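Local atomic coordinates of aerobic respiration control sensor protein ArcB (Escherichia coli, PDB entry 2A0B), a protein that senses anaerobic conditions as a membrane-bound histidine kinase, of which this chain is the histidine-containing phosphotransfer domain, and activates the regulator ArcA through a four-step phosphorelay. Residues Q83-P88 with D95-W100; A10-P15 with V112-A117. One frame throughout, in Å; residues are numbered along the deposited sequence. Where two conformers were deposited one is given.

Contact 1. Residues Q83-P88 with D95-W100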
loop_
_atom_site.group_PDB
_atom_site.type_symbol
_atom_site.label_atom_id
_atom_site.label_comp_id
_atom_site.label_asym_id
_atom_site.label_seq_id
_atom_site.Cartn_x
_atom_site.Cartn_y
_atom_site.Cartn_z
ATOM N N GLN A 83 -1.189 2.760 -7.473
ATOM C CA GLN A 83 -0.916 3.469 -8.736
ATOM C C GLN A 83 -1.856 2.943 -9.838
ATOM O O GLN A 83 -2.492 3.748 -10.528
ATOM C CB GLN A 83 0.539 3.314 -9.117
ATOM C CG GLN A 83 0.845 3.782 -10.532
ATOM C CD GLN A 83 0.715 5.276 -10.672
ATOM O OE1 GLN A 83 0.621 6.010 -9.694
ATOM N NE2 GLN A 83 0.685 5.781 -11.916
ATOM N N GLN A 84 -1.968 1.593 -9.897
ATOM C CA GLN A 84 -2.904 1.071 -10.937
ATOM C C GLN A 84 -4.316 1.486 -10.672
ATOM O O GLN A 84 -5.030 1.939 -11.605
ATOM C CB GLN A 84 -2.809 -0.478 -10.932
ATOM C CG GLN A 84 -1.489 -0.982 -11.445
ATOM C CD GLN A 84 -1.168 -2.422 -11.071
ATOM O OE1 GLN A 84 -0.045 -2.861 -11.275
ATOM N NE2 GLN A 84 -2.033 -3.178 -10.428
ATOM N N ILE A 85 -4.867 1.444 -9.459
ATOM C CA ILE A 85 -6.184 1.840 -9.080
ATOM C C ILE A 85 -6.494 3.299 -9.424
ATOM O O ILE A 85 -7.564 3.674 -9.858
ATOM C CB ILE A 85 -6.484 1.560 -7.581
ATOM C CG1 ILE A 85 -6.486 0.004 -7.422
ATOM C CG2 ILE A 85 -7.789 2.106 -7.121
ATOM C CD1 ILE A 85 -6.408 -0.505 -5.994
ATOM N N GLN A 86 -5.441 4.165 -9.252
ATOM C CA GLN A 86 -5.740 5.563 -9.605
ATOM C C GLN A 86 -5.444 5.842 -11.039
ATOM O O GLN A 86 -5.428 7.061 -11.408
ATOM C CB GLN A 86 -4.901 6.501 -8.652
ATOM C CG GLN A 86 -3.451 6.493 -8.940
ATOM C CD GLN A 86 -2.608 7.721 -8.541
ATOM O OE1 GLN A 86 -2.864 8.291 -7.507
ATOM N NE2 GLN A 86 -1.629 8.066 -9.337
ATOM N N SER A 87 -5.335 4.883 -11.975
ATOM C CA SER A 87 -4.964 5.153 -13.356
ATOM C C SER A 87 -6.054 4.693 -14.358
ATOM O O SER A 87 -5.754 3.714 -15.054
ATOM C CB SER A 87 -3.641 4.517 -13.698
ATOM O OG SER A 87 -2.564 5.053 -12.975
ATOM N N PRO A 88 -7.139 5.397 -14.454
ATOM C CA PRO A 88 -8.262 5.010 -15.340
ATOM C C PRO A 88 -7.879 5.184 -16.787
ATOM O O PRO A 88 -8.632 4.682 -17.653
ATOM C CB PRO A 88 -9.454 5.823 -14.919
ATOM C CG PRO A 88 -8.855 7.036 -14.255
ATOM C CD PRO A 88 -7.574 6.567 -13.642
ATOM N N ASP A 95 -11.633 -3.416 -16.564
ATOM C CA ASP A 95 -11.705 -4.891 -16.374
ATOM C C ASP A 95 -11.120 -5.340 -15.031
ATOM O O ASP A 95 -11.489 -6.356 -14.475
ATOM C CB ASP A 95 -10.880 -5.618 -17.399
ATOM C CG ASP A 95 -11.581 -5.725 -18.825
ATOM O OD1 ASP A 95 -12.748 -5.426 -18.771
ATOM O OD2 ASP A 95 -10.641 -5.926 -19.592
ATOM N N ASN A 96 -10.069 -4.606 -14.576
ATOM C CA ASN A 96 -9.273 -5.133 -13.478
ATOM C C ASN A 96 -9.343 -4.311 -12.186
ATOM O O ASN A 96 -8.897 -4.921 -11.194
ATOM C CB ASN A 96 -7.821 -5.095 -14.000
ATOM C CG ASN A 96 -7.505 -6.245 -14.961
ATOM O OD1 ASN A 96 -8.383 -7.114 -15.015
ATOM N ND2 ASN A 96 -6.350 -6.224 -15.576
ATOM N N VAL A 97 -10.007 -3.176 -12.202
ATOM C CA VAL A 97 -9.936 -2.427 -10.890
ATOM C C VAL A 97 -10.546 -3.144 -9.746
ATOM O O VAL A 97 -10.067 -3.130 -8.589
ATOM C CB VAL A 97 -10.479 -1.016 -11.153
ATOM C CG1 VAL A 97 -11.988 -0.979 -11.318
ATOM C CG2 VAL A 97 -10.010 -0.167 -9.950
ATOM N N GLY A 98 -11.667 -3.906 -9.932
ATOM C CA GLY A 98 -12.246 -4.654 -8.797
ATOM C C GLY A 98 -11.247 -5.769 -8.390
ATOM O O GLY A 98 -11.265 -6.042 -7.165
ATOM N N GLU A 99 -10.502 -6.401 -9.242
ATOM C CA GLU A 99 -9.530 -7.429 -8.916
ATOM C C GLU A 99 -8.374 -6.763 -8.093
ATOM O O GLU A 99 -7.995 -7.340 -7.073
ATOM C CB GLU A 99 -8.923 -8.173 -10.082
ATOM C CG GLU A 99 -8.085 -9.380 -9.653
ATOM C CD GLU A 99 -8.388 -10.671 -10.383
ATOM O OE1 GLU A 99 -9.441 -10.779 -11.071
ATOM O OE2 GLU A 99 -7.590 -11.646 -10.378
ATOM N N TRP A 100 -7.954 -5.579 -8.568
ATOM C CA TRP A 100 -6.842 -4.967 -7.757
ATOM C C TRP A 100 -7.348 -4.557 -6.426
ATOM O O TRP A 100 -6.515 -4.702 -5.462
ATOM C CB TRP A 100 -6.418 -3.727 -8.564
ATOM C CG TRP A 100 -5.728 -4.016 -9.851
ATOM C CD1 TRP A 100 -5.018 -5.093 -10.241
ATOM C CD2 TRP A 100 -5.758 -3.146 -11.005
ATOM N NE1 TRP A 100 -4.541 -4.954 -11.520
ATOM C CE2 TRP A 100 -5.012 -3.753 -12.006
ATOM C CE3 TRP A 100 -6.326 -1.877 -11.194
ATOM C CZ2 TRP A 100 -4.788 -3.175 -13.265
ATOM C CZ3 TRP A 100 -6.136 -1.324 -12.472
ATOM C CH2 TRP A 100 -5.388 -1.951 -13.449
#
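The side chain of Trp100 lies against Gln84 and Ile85 in a helix-to-helix contact at one end of the four-helix bundle of the HPt domain. The side chains of Gln84 and Trp100 cross at about a right angle. Gln84 CB sits 3.7 Å from the centroid of the Trp100 six-membered ring, 8° off the ring normal, a CH-pi contact over the face. With CG beside the backbone N (chi1 -69°) and the chain extended beyond it, Gln84 carries its amide along that face, and NE2 comes to 3.3 Å from Trp100 NE1. Both are donors, so this is close approach and not a bond. The amide is tilted 44° to the ring. On the opposite face lies CB of Asn96, one turn earlier. Ile85 is buried, and its CG1 packs on the CB methylene of Trp100 at 3.9 Å. Its CG2 branch faces Val97 CG2 at 4.3 Å. A serine in place of Trp100 would probably leave Gln84 without its aromatic platform and open a gap beside Ile85. Next to this contact, Gln86 bonds through OE1 to ND1 of His64, the phosphorylation site. Ile85 also packs on Ile59 of helix 56-72 and on Ile101 and Met104 of helix 93-122.

Contact 2. Residues A10-P15 with V112-A117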
loop_
_atom_site.group_PDB
_atom_site.type_symbol
_atom_site.label_atom_id
_atom_site.label_comp_id
_atom_site.label_asym_id
_atom_site.label_seq_id
_atom_site.Cartn_x
_atom_site.Cartn_y
_atom_site.Cartn_z
ATOM N N ALA A 10 10.381 -8.204 -3.410
ATOM C CA ALA A 10 9.206 -7.947 -4.202
ATOM C C ALA A 10 8.232 -6.999 -3.542
ATOM O O ALA A 10 7.631 -6.166 -4.218
ATOM C CB ALA A 10 8.534 -9.294 -4.498
ATOM N N LEU A 11 8.034 -7.058 -2.233
ATOM C CA LEU A 11 6.989 -6.329 -1.585
ATOM C C LEU A 11 7.560 -4.956 -0.985
ATOM O O LEU A 11 6.679 -4.199 -0.741
ATOM C CB LEU A 11 6.365 -7.116 -0.424
ATOM C CG LEU A 11 5.696 -8.493 -0.881
ATOM C CD1 LEU A 11 5.199 -9.186 0.352
ATOM C CD2 LEU A 11 4.534 -8.099 -1.795
ATOM N N LEU A 12 8.848 -5.020 -0.776
ATOM C CA LEU A 12 9.295 -3.741 -0.069
ATOM C C LEU A 12 10.228 -2.984 -0.955
ATOM O O LEU A 12 10.904 -3.463 -1.839
ATOM C CB LEU A 12 10.150 -4.190 1.138
ATOM C CG LEU A 12 9.448 -5.148 2.123
ATOM C CD1 LEU A 12 10.433 -5.529 3.236
ATOM C CD2 LEU A 12 8.151 -4.551 2.588
ATOM N N ASP A 13 10.397 -1.661 -0.616
ATOM C CA ASP A 13 11.417 -0.887 -1.307
ATOM C C ASP A 13 12.708 -0.923 -0.466
ATOM O O ASP A 13 12.848 -0.057 0.454
ATOM C CB ASP A 13 10.934 0.550 -1.466
ATOM C CG ASP A 13 11.884 1.411 -2.287
ATOM O OD1 ASP A 13 13.025 1.088 -2.562
ATOM O OD2 ASP A 13 11.298 2.450 -2.706
ATOM N N ILE A 14 13.524 -1.918 -0.625
ATOM C CA ILE A 14 14.708 -2.151 0.207
ATOM C C ILE A 14 15.729 -1.024 0.132
ATOM O O ILE A 14 16.103 -0.577 1.242
ATOM C CB ILE A 14 15.374 -3.514 -0.051
ATOM C CG1 ILE A 14 14.269 -4.569 0.092
ATOM C CG2 ILE A 14 16.483 -3.726 0.983
ATOM C CD1 ILE A 14 13.661 -4.651 1.460
ATOM N N PRO A 15 16.051 -0.493 -1.005
ATOM C CA PRO A 15 17.009 0.646 -1.079
ATOM C C PRO A 15 16.466 1.814 -0.244
ATOM O O PRO A 15 17.285 2.424 0.502
ATOM C CB PRO A 15 17.067 1.012 -2.541
ATOM C CG PRO A 15 16.909 -0.372 -3.195
ATOM C CD PRO A 15 15.760 -0.946 -2.389
ATOM N N VAL A 112 2.192 -5.934 5.554
ATOM C CA VAL A 112 2.716 -5.211 6.807
ATOM C C VAL A 112 3.520 -6.158 7.659
ATOM O O VAL A 112 4.608 -5.847 8.181
ATOM C CB VAL A 112 1.529 -4.667 7.548
ATOM C CG1 VAL A 112 1.825 -4.313 9.023
ATOM C CG2 VAL A 112 0.864 -3.479 6.822
ATOM N N GLU A 113 3.061 -7.466 7.778
ATOM C CA GLU A 113 3.887 -8.382 8.572
ATOM C C GLU A 113 5.239 -8.637 8.028
ATOM O O GLU A 113 6.264 -8.878 8.683
ATOM C CB GLU A 113 3.116 -9.763 8.639
ATOM C CG GLU A 113 1.872 -9.635 9.450
ATOM C CD GLU A 113 0.904 -10.819 9.365
ATOM O OE1 GLU A 113 1.072 -11.638 8.449
ATOM O OE2 GLU A 113 0.010 -10.879 10.200
ATOM N N VAL A 114 5.480 -8.698 6.686
ATOM C CA VAL A 114 6.714 -8.832 6.004
ATOM C C VAL A 114 7.635 -7.576 6.309
ATOM O O VAL A 114 8.777 -7.853 6.548
ATOM C CB VAL A 114 6.532 -8.991 4.476
ATOM C CG1 VAL A 114 7.835 -8.968 3.743
ATOM C CG2 VAL A 114 5.902 -10.412 4.272
ATOM N N LEU A 115 7.029 -6.427 6.294
ATOM C CA LEU A 115 7.910 -5.225 6.613
ATOM C C LEU A 115 8.283 -5.269 8.081
ATOM O O LEU A 115 9.483 -5.049 8.338
ATOM C CB LEU A 115 7.102 -4.016 6.194
ATOM C CG LEU A 115 7.784 -2.662 6.663
ATOM C CD1 LEU A 115 9.110 -2.615 6.041
ATOM C CD2 LEU A 115 6.800 -1.551 6.298
ATOM N N LYS A 116 7.380 -5.639 8.953
ATOM C CA LYS A 116 7.749 -5.699 10.400
ATOM C C LYS A 116 8.905 -6.635 10.589
ATOM O O LYS A 116 9.883 -6.398 11.309
ATOM C CB LYS A 116 6.605 -6.117 11.287
ATOM C CG LYS A 116 5.594 -5.038 11.543
ATOM C CD LYS A 116 4.388 -5.486 12.309
ATOM C CE LYS A 116 3.422 -4.382 12.655
ATOM N NZ LYS A 116 2.179 -4.918 13.301
ATOM N N ALA A 117 8.874 -7.828 9.949
ATOM C CA ALA A 117 9.943 -8.779 10.102
ATOM C C ALA A 117 11.257 -8.294 9.564
ATOM O O ALA A 117 12.314 -8.522 10.138
ATOM C CB ALA A 117 9.477 -10.097 9.429
#
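The backbone passes from the end of helix 7-11 through a short turn into helix 14-23, and Leu11 and Leu12 come nearest Val114 and Leu115 of helix 93-122, with CA atoms of Leu12 and Leu115 7.0 Å apart. This is an apolar contact between the end of helix 7-11 with the turn after it and helix 93-122, the last helix of the HPt four-helix bundle. Leu11 and Leu12 both direct their CB toward helix 93-122. Leu11 crosses Val114 at about a right angle, and its CD1 reaches Val114 CG2 at 4.2 Å. Leu12 is buried and works with two branches. Its CD1 lies 4.3 Å from the other methyl of Val114, CG1. Val114 CG1 thus sits between Leu11 CD1 and Leu12 CD1, while CG2 turns to Leu11. With CG1 anti to the backbone N of Val114 (chi1 173°), this methyl points to where both leucines meet it.

Leu12 leaves helical geometry, and Asp13 follows at the N-cap position of helix 14-23. Its OD1 makes a weak bond to Met16 N. The carbonyl of Leu12 accepts a hydrogen bond from Arg76 NE, so the turn is also held from helix 76-85. Leu11 packs on His77, a zinc ligand in this crystal, and the nearest atom of its side chain is about 6 Å from the zinc ion. Leu17 touches both Leu12 and Leu115, and Leu33 of helix 26-52 also packs on Leu115. The shortest approach between the two segments is Leu12 CD2 to Leu115 CB, 3.8 Å, with Leu115 CD1 4.1 Å from that same Leu12 CD2.

In the fold
From the N terminus, residues 10-15 come first, at the turn between helices 7-11 and 14-23. The chain then runs through helices 26-52 and 56-72 before residues 83-88, which hold the end of helix 76-85 and the loop after it. Contact 1 closes a short loop of six residues, back onto the start of helix 93-122. That helix continues to residues 112-117, where contact 2 closes a loop of 96 residues. Contact 1 is thus nested inside contact 2. Their centres are 22 Å apart, on opposite sides of the chain's centre, and they do not touch. Helix 93-122 joins them: it meets helix 76-85 near its start and, farther along, the end of helix 7-11 with the turn after it.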